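Local coordinates for alanine dehydrogenase/pyridine nucleotide transhydrogenase (Mycobacterium smegmatis str. MC2 155, PDB 3P2Y), which probably takes part in transferring reducing equivalents between NADH and NADP, a reaction coupled to proton pumping across the membrane, at residues A[47-50]-A[54-57]; A[105-110]-A[352-357]; A[110-115]-A[372-377]; A[130-135]-A[362-367]. One frame throughout, in Å; residues are numbered along the deposited sequence. Where two conformers were deposited one is given.

Contact 1: A[47-50]-A[54-57]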
loop_
_atom_site.group_PDB
_atom_site.type_symbol
_atom_site.label_atom_id
_atom_site.label_comp_id
_atom_site.label_asym_id
_atom_site.label_seq_id
_atom_site.Cartn_x
_atom_site.Cartn_y
_atom_site.Cartn_z
ATOM N N LYS A 47 -18.274 -11.937 -23.833
ATOM C CA LYS A 47 -18.250 -13.358 -24.210
ATOM C C LYS A 47 -19.620 -14.028 -24.140
ATOM O O LYS A 47 -19.975 -14.810 -25.036
ATOM C CB LYS A 47 -17.265 -14.132 -23.330
ATOM C CG LYS A 47 -15.832 -13.577 -23.353
ATOM C CD LYS A 47 -15.073 -13.924 -24.610
ATOM C CE LYS A 47 -13.579 -13.631 -24.428
ATOM N NZ LYS A 47 -13.075 -14.137 -23.094
ATOM N N LEU A 48 -20.385 -13.742 -23.085
ATOM C CA LEU A 48 -21.741 -14.311 -22.966
ATOM C C LEU A 48 -22.660 -13.786 -24.072
ATOM O O LEU A 48 -23.411 -14.566 -24.678
ATOM C CB LEU A 48 -22.362 -14.027 -21.594
ATOM C CG LEU A 48 -21.548 -14.555 -20.398
ATOM C CD1 LEU A 48 -22.161 -14.019 -19.156
ATOM C CD2 LEU A 48 -21.498 -16.109 -20.375
ATOM N N SER A 49 -22.591 -12.482 -24.338
ATOM C CA SER A 49 -23.367 -11.884 -25.424
ATOM C C SER A 49 -23.040 -12.528 -26.764
ATOM O O SER A 49 -23.946 -12.820 -27.555
ATOM C CB SER A 49 -23.110 -10.383 -25.526
ATOM O OG SER A 49 -23.654 -9.726 -24.397
ATOM N N ALA A 50 -21.742 -12.723 -27.007
ATOM C CA ALA A 50 -21.249 -13.327 -28.253
ATOM C C ALA A 50 -21.784 -14.744 -28.469
ATOM O O ALA A 50 -21.920 -15.207 -29.621
ATOM C CB ALA A 50 -19.721 -13.325 -28.271
ATOM N N GLU A 54 -28.663 -13.346 -23.294
ATOM C CA GLU A 54 -29.012 -11.951 -22.972
ATOM C C GLU A 54 -28.498 -11.652 -21.566
ATOM O O GLU A 54 -28.568 -12.510 -20.678
ATOM C CB GLU A 54 -30.521 -11.732 -23.038
ATOM N N VAL A 55 -27.927 -10.464 -21.377
ATOM C CA VAL A 55 -27.394 -10.102 -20.059
ATOM C C VAL A 55 -28.046 -8.769 -19.719
ATOM O O VAL A 55 -28.055 -7.847 -20.562
ATOM C CB VAL A 55 -25.860 -9.958 -20.069
ATOM C CG1 VAL A 55 -25.335 -9.662 -18.650
ATOM C CG2 VAL A 55 -25.204 -11.265 -20.587
ATOM N N VAL A 56 -28.604 -8.699 -18.515
ATOM C CA VAL A 56 -29.123 -7.446 -17.954
ATOM C C VAL A 56 -28.288 -7.086 -16.734
ATOM O O VAL A 56 -28.125 -7.903 -15.818
ATOM C CB VAL A 56 -30.638 -7.499 -17.641
ATOM C CG1 VAL A 56 -30.988 -8.673 -16.716
ATOM C CG2 VAL A 56 -31.105 -6.160 -17.043
ATOM N N VAL A 57 -27.764 -5.869 -16.729
ATOM C CA VAL A 57 -26.892 -5.398 -15.636
ATOM C C VAL A 57 -27.588 -4.236 -14.959
ATOM O O VAL A 57 -28.089 -3.332 -15.627
ATOM C CB VAL A 57 -25.525 -4.952 -16.170
ATOM C CG1 VAL A 57 -24.592 -4.517 -15.029
ATOM C CG2 VAL A 57 -24.878 -6.133 -16.965
HETATM O O HOH W 1 -26.403 -9.860 -24.009
#

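Contact 2: A[105-110]-A[352-357]. With CA (calcium ion), chain D.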
loop_
_atom_site.group_PDB
_atom_site.type_symbol
_atom_site.label_atom_id
_atom_site.label_comp_id
_atom_site.label_asym_id
_atom_site.label_seq_id
_atom_site.Cartn_x
_atom_site.Cartn_y
_atom_site.Cartn_z
ATOM N N GLY A 105 -38.488 -20.617 -10.120
ATOM C CA GLY A 105 -37.920 -21.340 -11.249
ATOM C C GLY A 105 -36.579 -20.829 -11.741
ATOM O O GLY A 105 -35.986 -21.421 -12.654
ATOM N N SER A 106 -36.093 -19.741 -11.133
ATOM C CA SER A 106 -34.784 -19.185 -11.488
ATOM C C SER A 106 -33.631 -19.930 -10.821
ATOM O O SER A 106 -33.843 -20.786 -9.976
ATOM C CB SER A 106 -34.711 -17.704 -11.104
ATOM O OG SER A 106 -34.871 -17.520 -9.694
ATOM N N VAL A 107 -32.408 -19.566 -11.220
ATOM C CA VAL A 107 -31.175 -20.061 -10.610
ATOM C C VAL A 107 -30.448 -18.850 -10.030
ATOM O O VAL A 107 -30.471 -17.775 -10.622
ATOM C CB VAL A 107 -30.301 -20.777 -11.673
ATOM C CG1 VAL A 107 -28.822 -20.984 -11.213
ATOM C CG2 VAL A 107 -30.910 -22.150 -12.055
ATOM N N LEU A 108 -29.824 -19.036 -8.868
ATOM C CA LEU A 108 -28.976 -18.005 -8.270
ATOM C C LEU A 108 -27.603 -18.613 -8.062
ATOM O O LEU A 108 -27.493 -19.756 -7.584
ATOM C CB LEU A 108 -29.538 -17.573 -6.909
ATOM C CG LEU A 108 -28.665 -16.596 -6.097
ATOM C CD1 LEU A 108 -28.588 -15.196 -6.739
ATOM C CD2 LEU A 108 -29.218 -16.493 -4.642
ATOM N N ILE A 109 -26.566 -17.863 -8.429
ATOM C CA ILE A 109 -25.177 -18.309 -8.229
ATOM C C ILE A 109 -24.485 -17.191 -7.496
ATOM O O ILE A 109 -24.578 -16.041 -7.927
ATOM C CB ILE A 109 -24.431 -18.527 -9.568
ATOM C CG1 ILE A 109 -25.064 -19.703 -10.345
ATOM C CG2 ILE A 109 -22.909 -18.796 -9.308
ATOM C CD1 ILE A 109 -24.575 -19.848 -11.820
ATOM N N GLY A 110 -23.771 -17.523 -6.410
ATOM C CA GLY A 110 -22.980 -16.496 -5.697
ATOM C C GLY A 110 -22.334 -17.093 -4.457
ATOM O O GLY A 110 -22.452 -18.295 -4.227
ATOM N N ASP A 352 -21.564 -22.494 -17.270
ATOM C CA ASP A 352 -21.427 -23.274 -18.509
ATOM C C ASP A 352 -21.823 -24.735 -18.298
ATOM O O ASP A 352 -22.286 -25.389 -19.253
ATOM C CB ASP A 352 -19.999 -23.208 -19.094
ATOM C CG ASP A 352 -19.675 -21.856 -19.750
ATOM O OD1 ASP A 352 -20.586 -21.032 -20.000
ATOM O OD2 ASP A 352 -18.481 -21.617 -20.010
ATOM N N LEU A 353 -21.638 -25.258 -17.079
ATOM C CA LEU A 353 -22.123 -26.607 -16.756
ATOM C C LEU A 353 -23.625 -26.664 -16.789
ATOM O O LEU A 353 -24.207 -27.681 -17.214
ATOM C CB LEU A 353 -21.684 -27.071 -15.362
ATOM C CG LEU A 353 -20.216 -27.347 -15.087
ATOM C CD1 LEU A 353 -20.093 -28.042 -13.731
ATOM C CD2 LEU A 353 -19.591 -28.217 -16.187
ATOM N N LEU A 354 -24.257 -25.590 -16.316
ATOM C CA LEU A 354 -25.703 -25.548 -16.148
ATOM C C LEU A 354 -26.443 -25.259 -17.437
ATOM O O LEU A 354 -27.645 -25.530 -17.528
ATOM C CB LEU A 354 -26.096 -24.506 -15.119
ATOM C CG LEU A 354 -25.335 -24.537 -13.794
ATOM C CD1 LEU A 354 -25.829 -23.397 -12.963
ATOM C CD2 LEU A 354 -25.498 -25.870 -13.034
ATOM N N LEU A 355 -25.753 -24.691 -18.419
ATOM C CA LEU A 355 -26.414 -24.327 -19.675
ATOM C C LEU A 355 -26.304 -25.450 -20.698
ATOM O O LEU A 355 -25.274 -26.091 -20.811
ATOM C CB LEU A 355 -25.814 -23.040 -20.262
ATOM C CG LEU A 355 -25.944 -21.754 -19.452
ATOM C CD1 LEU A 355 -25.104 -20.651 -20.102
ATOM C CD2 LEU A 355 -27.401 -21.319 -19.285
ATOM N N THR A 356 -27.392 -25.675 -21.421
ATOM C CA THR A 356 -27.394 -26.536 -22.597
ATOM C C THR A 356 -27.965 -25.681 -23.732
ATOM O O THR A 356 -28.298 -24.507 -23.527
ATOM C CB THR A 356 -28.257 -27.815 -22.363
ATOM O OG1 THR A 356 -29.619 -27.445 -22.146
ATOM C CG2 THR A 356 -27.764 -28.614 -21.145
ATOM N N ASP A 357 -28.080 -26.240 -24.938
ATOM C CA ASP A 357 -28.734 -25.513 -26.026
ATOM C C ASP A 357 -30.183 -25.179 -25.637
ATOM O O ASP A 357 -30.727 -24.168 -26.093
ATOM C CB ASP A 357 -28.678 -26.302 -27.344
HETATM CA CA CA D . -22.871 -26.470 -21.222
HETATM O O HOH W 2 -23.139 -28.457 -19.925
HETATM O O HOH W 3 -22.799 -24.392 -22.145
#

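Contact 3: A[110-115]-A[372-377]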
loop_
_atom_site.group_PDB
_atom_site.type_symbol
_atom_site.label_atom_id
_atom_site.label_comp_id
_atom_site.label_asym_id
_atom_site.label_seq_id
_atom_site.Cartn_x
_atom_site.Cartn_y
_atom_site.Cartn_z
ATOM N N GLY A 110 -23.771 -17.523 -6.410
ATOM C CA GLY A 110 -22.980 -16.496 -5.697
ATOM C C GLY A 110 -22.334 -17.093 -4.457
ATOM O O GLY A 110 -22.452 -18.295 -4.227
ATOM N N PHE A 111 -21.689 -16.266 -3.641
ATOM C CA PHE A 111 -21.304 -16.728 -2.309
ATOM C C PHE A 111 -22.588 -16.722 -1.502
ATOM O O PHE A 111 -23.247 -15.693 -1.411
ATOM C CB PHE A 111 -20.287 -15.808 -1.635
ATOM C CG PHE A 111 -18.903 -15.886 -2.224
ATOM C CD1 PHE A 111 -18.184 -17.077 -2.214
ATOM C CD2 PHE A 111 -18.296 -14.748 -2.760
ATOM C CE1 PHE A 111 -16.876 -17.140 -2.735
ATOM C CE2 PHE A 111 -17.016 -14.800 -3.292
ATOM C CZ PHE A 111 -16.286 -16.014 -3.294
ATOM N N LEU A 112 -22.969 -17.885 -0.973
ATOM C CA LEU A 112 -24.226 -18.012 -0.243
ATOM C C LEU A 112 -24.067 -18.405 1.214
ATOM O O LEU A 112 -25.055 -18.779 1.847
ATOM C CB LEU A 112 -25.198 -18.995 -0.950
ATOM C CG LEU A 112 -25.538 -18.634 -2.396
ATOM C CD1 LEU A 112 -26.396 -19.726 -3.093
ATOM C CD2 LEU A 112 -26.248 -17.289 -2.478
ATOM N N ALA A 113 -22.844 -18.360 1.741
ATOM C CA ALA A 113 -22.571 -18.586 3.166
ATOM C C ALA A 113 -23.247 -19.850 3.744
ATOM O O ALA A 113 -23.957 -19.764 4.752
ATOM C CB ALA A 113 -22.970 -17.331 3.984
ATOM N N PRO A 114 -23.045 -21.017 3.097
ATOM C CA PRO A 114 -23.793 -22.216 3.515
ATOM C C PRO A 114 -23.547 -22.592 4.988
ATOM O O PRO A 114 -24.451 -23.085 5.654
ATOM C CB PRO A 114 -23.296 -23.311 2.543
ATOM C CG PRO A 114 -21.987 -22.812 2.030
ATOM C CD PRO A 114 -22.158 -21.306 1.956
ATOM N N ARG A 115 -22.355 -22.327 5.505
ATOM C CA ARG A 115 -22.070 -22.634 6.910
ATOM C C ARG A 115 -22.684 -21.631 7.887
ATOM O O ARG A 115 -23.281 -22.018 8.891
ATOM C CB ARG A 115 -20.563 -22.713 7.142
ATOM C CG ARG A 115 -19.815 -23.516 6.104
ATOM C CD ARG A 115 -19.675 -24.939 6.524
ATOM N NE ARG A 115 -18.688 -25.643 5.708
ATOM C CZ ARG A 115 -17.973 -26.679 6.132
ATOM N NH1 ARG A 115 -18.107 -27.126 7.378
ATOM N NH2 ARG A 115 -17.114 -27.265 5.310
ATOM N N SER A 372 -22.531 -28.251 -5.043
ATOM C CA SER A 372 -22.665 -26.798 -4.833
ATOM C C SER A 372 -24.112 -26.309 -4.651
ATOM O O SER A 372 -24.321 -25.190 -4.185
ATOM C CB SER A 372 -21.972 -25.998 -5.941
ATOM O OG SER A 372 -22.581 -26.216 -7.208
ATOM N N CYS A 373 -25.098 -27.122 -5.028
ATOM C CA CYS A 373 -26.504 -26.694 -4.931
ATOM C C CYS A 373 -26.933 -26.806 -3.480
ATOM O O CYS A 373 -26.831 -27.896 -2.894
ATOM C CB CYS A 373 -27.392 -27.589 -5.795
ATOM S SG CYS A 373 -29.111 -27.064 -5.765
ATOM N N ILE A 374 -27.405 -25.714 -2.898
ATOM C CA ILE A 374 -27.774 -25.718 -1.489
ATOM C C ILE A 374 -29.274 -25.897 -1.267
ATOM O O ILE A 374 -29.728 -25.990 -0.122
ATOM C CB ILE A 374 -27.275 -24.447 -0.742
ATOM C CG1 ILE A 374 -27.925 -23.163 -1.299
ATOM C CG2 ILE A 374 -25.736 -24.421 -0.782
ATOM C CD1 ILE A 374 -27.671 -21.892 -0.414
ATOM N N THR A 375 -30.028 -25.956 -2.353
ATOM C CA THR A 375 -31.500 -25.942 -2.233
ATOM C C THR A 375 -32.108 -27.310 -2.517
ATOM O O THR A 375 -33.326 -27.474 -2.413
ATOM C CB THR A 375 -32.137 -24.933 -3.203
ATOM O OG1 THR A 375 -31.529 -25.082 -4.488
ATOM C CG2 THR A 375 -31.926 -23.500 -2.716
ATOM N N ARG A 376 -31.275 -28.263 -2.924
ATOM C CA ARG A 376 -31.770 -29.587 -3.328
ATOM C C ARG A 376 -31.995 -30.448 -2.083
ATOM O O ARG A 376 -31.109 -30.537 -1.213
ATOM C CB ARG A 376 -30.795 -30.245 -4.313
ATOM C CG ARG A 376 -31.314 -31.513 -5.001
ATOM C CD ARG A 376 -30.280 -32.095 -5.973
ATOM N NE ARG A 376 -30.603 -33.469 -6.370
ATOM C CZ ARG A 376 -31.512 -33.797 -7.288
ATOM N NH1 ARG A 376 -32.204 -32.853 -7.926
ATOM N NH2 ARG A 376 -31.733 -35.079 -7.571
ATOM N N THR A 377 -33.172 -31.075 -2.003
ATOM C CA THR A 377 -33.573 -31.871 -0.836
ATOM C C THR A 377 -34.122 -33.239 -1.241
ATOM O O THR A 377 -33.546 -33.926 -2.101
ATOM C CB THR A 377 -34.639 -31.135 0.013
#

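Contact 4: A[130-135]-A[362-367]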
loop_
_atom_site.group_PDB
_atom_site.type_symbol
_atom_site.label_atom_id
_atom_site.label_comp_id
_atom_site.label_asym_id
_atom_site.label_seq_id
_atom_site.Cartn_x
_atom_site.Cartn_y
_atom_site.Cartn_z
ATOM N N THR A 130 -33.302 -22.302 -7.450
ATOM C CA THR A 130 -32.269 -23.339 -7.387
ATOM C C THR A 130 -30.973 -22.577 -7.257
ATOM O O THR A 130 -30.617 -21.841 -8.172
ATOM C CB THR A 130 -32.261 -24.186 -8.678
ATOM O OG1 THR A 130 -33.530 -24.871 -8.787
ATOM C CG2 THR A 130 -31.155 -25.208 -8.645
ATOM N N ALA A 131 -30.276 -22.766 -6.138
ATOM C CA ALA A 131 -29.168 -21.860 -5.774
ATOM C C ALA A 131 -27.876 -22.617 -5.576
ATOM O O ALA A 131 -27.857 -23.673 -4.934
ATOM C CB ALA A 131 -29.506 -21.104 -4.501
ATOM N N PHE A 132 -26.783 -22.047 -6.094
ATOM C CA PHE A 132 -25.484 -22.717 -6.056
ATOM C C PHE A 132 -24.537 -21.823 -5.300
ATOM O O PHE A 132 -24.370 -20.678 -5.678
ATOM C CB PHE A 132 -24.958 -22.972 -7.471
ATOM C CG PHE A 132 -25.857 -23.887 -8.284
ATOM C CD1 PHE A 132 -25.650 -25.263 -8.259
ATOM C CD2 PHE A 132 -26.932 -23.372 -9.011
ATOM C CE1 PHE A 132 -26.486 -26.129 -8.994
ATOM C CE2 PHE A 132 -27.798 -24.225 -9.729
ATOM C CZ PHE A 132 -27.553 -25.606 -9.722
ATOM N N ALA A 133 -23.956 -22.343 -4.221
ATOM C CA ALA A 133 -22.994 -21.592 -3.376
ATOM C C ALA A 133 -21.573 -21.783 -3.914
ATOM O O ALA A 133 -21.064 -22.925 -4.010
ATOM C CB ALA A 133 -23.058 -22.092 -1.923
ATOM N N MET A 134 -20.912 -20.682 -4.242
ATOM C CA MET A 134 -19.559 -20.791 -4.771
ATOM C C MET A 134 -18.602 -21.376 -3.717
ATOM O O MET A 134 -17.628 -22.034 -4.073
ATOM C CB MET A 134 -19.075 -19.435 -5.297
ATOM C CG MET A 134 -19.864 -18.923 -6.545
ATOM S SD MET A 134 -19.796 -20.070 -7.966
ATOM C CE MET A 134 -18.045 -19.907 -8.429
ATOM N N GLU A 135 -18.900 -21.178 -2.434
ATOM C CA GLU A 135 -18.069 -21.767 -1.373
ATOM C C GLU A 135 -18.121 -23.294 -1.390
ATOM O O GLU A 135 -17.226 -23.950 -0.825
ATOM C CB GLU A 135 -18.527 -21.296 0.028
ATOM C CG GLU A 135 -18.559 -19.784 0.253
ATOM C CD GLU A 135 -19.960 -19.182 0.047
ATOM O OE1 GLU A 135 -20.708 -19.653 -0.841
ATOM O OE2 GLU A 135 -20.288 -18.197 0.740
ATOM N N PRO A 362 -29.584 -27.835 -15.135
ATOM C CA PRO A 362 -28.558 -28.442 -14.275
ATOM C C PRO A 362 -28.643 -29.968 -14.239
ATOM O O PRO A 362 -29.732 -30.526 -14.042
ATOM C CB PRO A 362 -28.863 -27.868 -12.885
ATOM C CG PRO A 362 -29.668 -26.605 -13.141
ATOM C CD PRO A 362 -30.467 -26.910 -14.391
ATOM N N ASP A 363 -27.504 -30.624 -14.428
ATOM C CA ASP A 363 -27.447 -32.086 -14.392
ATOM C C ASP A 363 -26.981 -32.497 -13.015
ATOM O O ASP A 363 -25.805 -32.381 -12.705
ATOM C CB ASP A 363 -26.487 -32.609 -15.461
ATOM C CG ASP A 363 -26.319 -34.128 -15.409
ATOM O OD1 ASP A 363 -26.925 -34.786 -14.540
ATOM O OD2 ASP A 363 -25.566 -34.659 -16.246
ATOM N N PHE A 364 -27.901 -32.978 -12.184
ATOM C CA PHE A 364 -27.559 -33.281 -10.801
ATOM C C PHE A 364 -26.756 -34.560 -10.583
ATOM O O PHE A 364 -26.392 -34.875 -9.451
ATOM C CB PHE A 364 -28.791 -33.197 -9.893
ATOM C CG PHE A 364 -29.274 -31.794 -9.687
ATOM C CD1 PHE A 364 -28.604 -30.943 -8.806
ATOM C CD2 PHE A 364 -30.373 -31.312 -10.390
ATOM C CE1 PHE A 364 -29.031 -29.628 -8.624
ATOM C CE2 PHE A 364 -30.815 -29.998 -10.209
ATOM C CZ PHE A 364 -30.127 -29.154 -9.321
ATOM N N THR A 365 -26.427 -35.258 -11.672
ATOM C CA THR A 365 -25.518 -36.403 -11.619
ATOM C C THR A 365 -24.090 -35.929 -11.732
ATOM O O THR A 365 -23.148 -36.682 -11.511
ATOM C CB THR A 365 -25.820 -37.457 -12.711
ATOM O OG1 THR A 365 -25.476 -36.943 -14.008
ATOM C CG2 THR A 365 -27.286 -37.839 -12.676
ATOM N N ASP A 366 -23.936 -34.660 -12.080
ATOM C CA ASP A 366 -22.617 -34.045 -12.102
ATOM C C ASP A 366 -22.295 -33.605 -10.669
ATOM O O ASP A 366 -23.013 -32.784 -10.093
ATOM C CB ASP A 366 -22.625 -32.866 -13.069
ATOM C CG ASP A 366 -21.262 -32.159 -13.159
ATOM O OD1 ASP A 366 -20.571 -32.046 -12.117
ATOM O OD2 ASP A 366 -20.918 -31.705 -14.278
ATOM N N GLU A 367 -21.205 -34.165 -10.137
ATOM C CA GLU A 367 -20.746 -33.958 -8.766
ATOM C C GLU A 367 -20.614 -32.474 -8.360
ATOM O O GLU A 367 -20.848 -32.096 -7.218
ATOM C CB GLU A 367 -19.400 -34.672 -8.606
ATOM C CG GLU A 367 -18.364 -34.332 -9.711
ATOM C CD GLU A 367 -18.315 -35.305 -10.899
ATOM O OE1 GLU A 367 -17.253 -35.311 -11.562
ATOM O OE2 GLU A 367 -19.307 -36.037 -11.179
#

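Contact 1: A[47-50]-A[54-57]
V55, on strand 54-57, turns its side chain toward L48 and S49 in the last turn of helix 42-50. Followed from its CB, the V55 side chain divides into two methyls with different duties. CG1 stands anti to the backbone N (chi1 -177°) and runs along the strand, where it lies 3.9 Å from CG2 of V57, the next residue on the same side. CG2 sits beside the backbone N and does the touching across the contact: it meets L48 CB at 4.1 Å, and L48 CD1 is slightly farther from V55 CG2 at 4.3 Å. On the S49 side the same methyl has the hydroxyl OG of S49 at 4.4 Å, a loose approach without a direct polar bond. L48 itself is buried, and beyond V55 it packs on L40 and L53.

The polar link is indirect. Water 1 donates to S49 OG at 2.8 Å, and the same water accepts a weak hydrogen bond from V55 N at 3.1 Å, so the strand is bridged to the helix beside the apolar patch. S49 OG has a firm partner elsewhere in the carbonyl O of A75, next to G76, a calcium ligand of this protein; a calcium ion lies about 4 Å from the nearest atom of the S49 side chain.

Helix and strand are separated by a three-residue turn, and with strand 24-27 they make up a beta-alpha-beta unit. Apolar residues of the crossover helix packed on its second strand are characteristic of the Rossmann-like parallel sheet of the N-terminal domain.

Contact 2: A[105-110]-A[352-357]
Apolar packing of L354 against V107 and I109 seats the end of helix 336-354 on strand 107-110, within the parallel sheet of the Rossmann-like N-terminal domain. The helix is far along the chain from the strand, so the contact brings a late part of the chain back onto this early sheet. One methyl of L354 carries it. L354 CD1 and I109 CD1 reach toward each other tip to tip, 3.9 Å apart, and V107 CG1 touches L354 CD1 from the neighbouring inward-facing position at 4.2 Å. I109 has CG1 beside its backbone N and a nearly extended outer torsion (chi2 169°), which carries CD1 out from the sheet to its partner. All three residues are buried, and F132 of the adjacent strand packs against both V107 and L354.

The chain leaves helical geometry at L355, and a calcium ion takes one carbonyl from the last helical turn and one from just after it. Nearby, the D352 carboxylate forms a salt bridge with R51. The calcium is bound by D352 O at 2.3 Å, by L355 O at 2.5 Å and by waters 2 and 3; water 2 also donates to L353 O at 3.0 Å.

Contact 3: A[110-115]-A[372-377]
I374 fills the apolar part of this contact, meeting L112 and P114 of the loop that follows strand 107-110. Its CG1 lies between the backbone N and the carbonyl carbon (chi1 63°), and CD1 extends from it to the leucine, reaching L112 CD1 at 3.7 Å and L112 CB at 3.8 Å. The two side chains lie obliquely across one another, so that the end of I374 rests along L112 over more than one carbon. The other branch serves the proline: I374 CG2 approaches P114 CB at 4.3 Å, a looser touch. A121 of helix 118-126 and A133 also pack on I374.

No hydrogen bond passes between the two segments; several polar bonds tie each of them to strand 130-133 or to E135 just after it. E135 accepts from two successive backbone amides of the loop, L112 N at OE1 and A113 N at OE2, which pins the peptide groups there. On the other segment, backbone bonds join S372 to A133 and I374 to A131, while T375 OG1 pairs with A131 N.

The tail after helix 367-372 thus runs antiparallel beside strand 130-133, flanking the edge of the outermost strand of the parallel sheet in this alpha/beta domain, without being a regular strand itself.

Contact 4: A[130-135]-A[362-367]
D363 OD1 is gripped twice by T365, within the loop that brings P362 and F364 to T130 and F132. T365 OG1 donates to D363 OD1 at 2.7 Å from the syn side, and T365 N donates to the same oxygen at 2.9 Å from well above the carboxylate plane, both on one face; the second bond makes an Asx turn. D366 N closes a type I turn on D363 O at 3.0 Å, and D366 then takes the N-cap of helix 367-372, its OD1 accepting from I368 N.

The meeting with strand 130-133 is carbon to carbon. T130 CG2, anti to its own backbone N, points at the edge of the F364 ring and comes 4.1 Å from F364 CZ. F132 CZ touches P362 CB at 4.1 Å, and CG of the same proline is as close; F132 CE1 has F364 CE1 4.3 Å away. V369 of the capped helix packs against F132, P362 and F364, and R376 makes a cation-pi contact with F364.

No hydrogen bond crosses between the segments: the polar bonds of D363 and D366 set the shape of the loop, and across these segments the attachment rests on van der Waals contact of P362, the two rings and the T130 methyl, with F132 the buried member.

Contact 1 closes first along the chain, inside one beta-alpha-beta unit. The other three each join an early segment to one more than 220 residues later, and contact 2 crosses both 3 and 4. Contacts 1, 2 and 4 reach the same six-stranded parallel sheet, 1 at strand 54-57, 2 and 4 on neighbouring strands 107-110 and 130-133, joined by a probable hydrogen bond from F132 N to L108 O (2.8 Å). Contact 3 follows strand 107-110 and shares G110 with contact 2. Centres of contacts 2 and 4 lie about 9 Å apart, those of 1 and 3 about 25 Å. The C-terminal part of the chain thus returns to the first domain and packs along the side of the sheet bounded by edge strand 130-133.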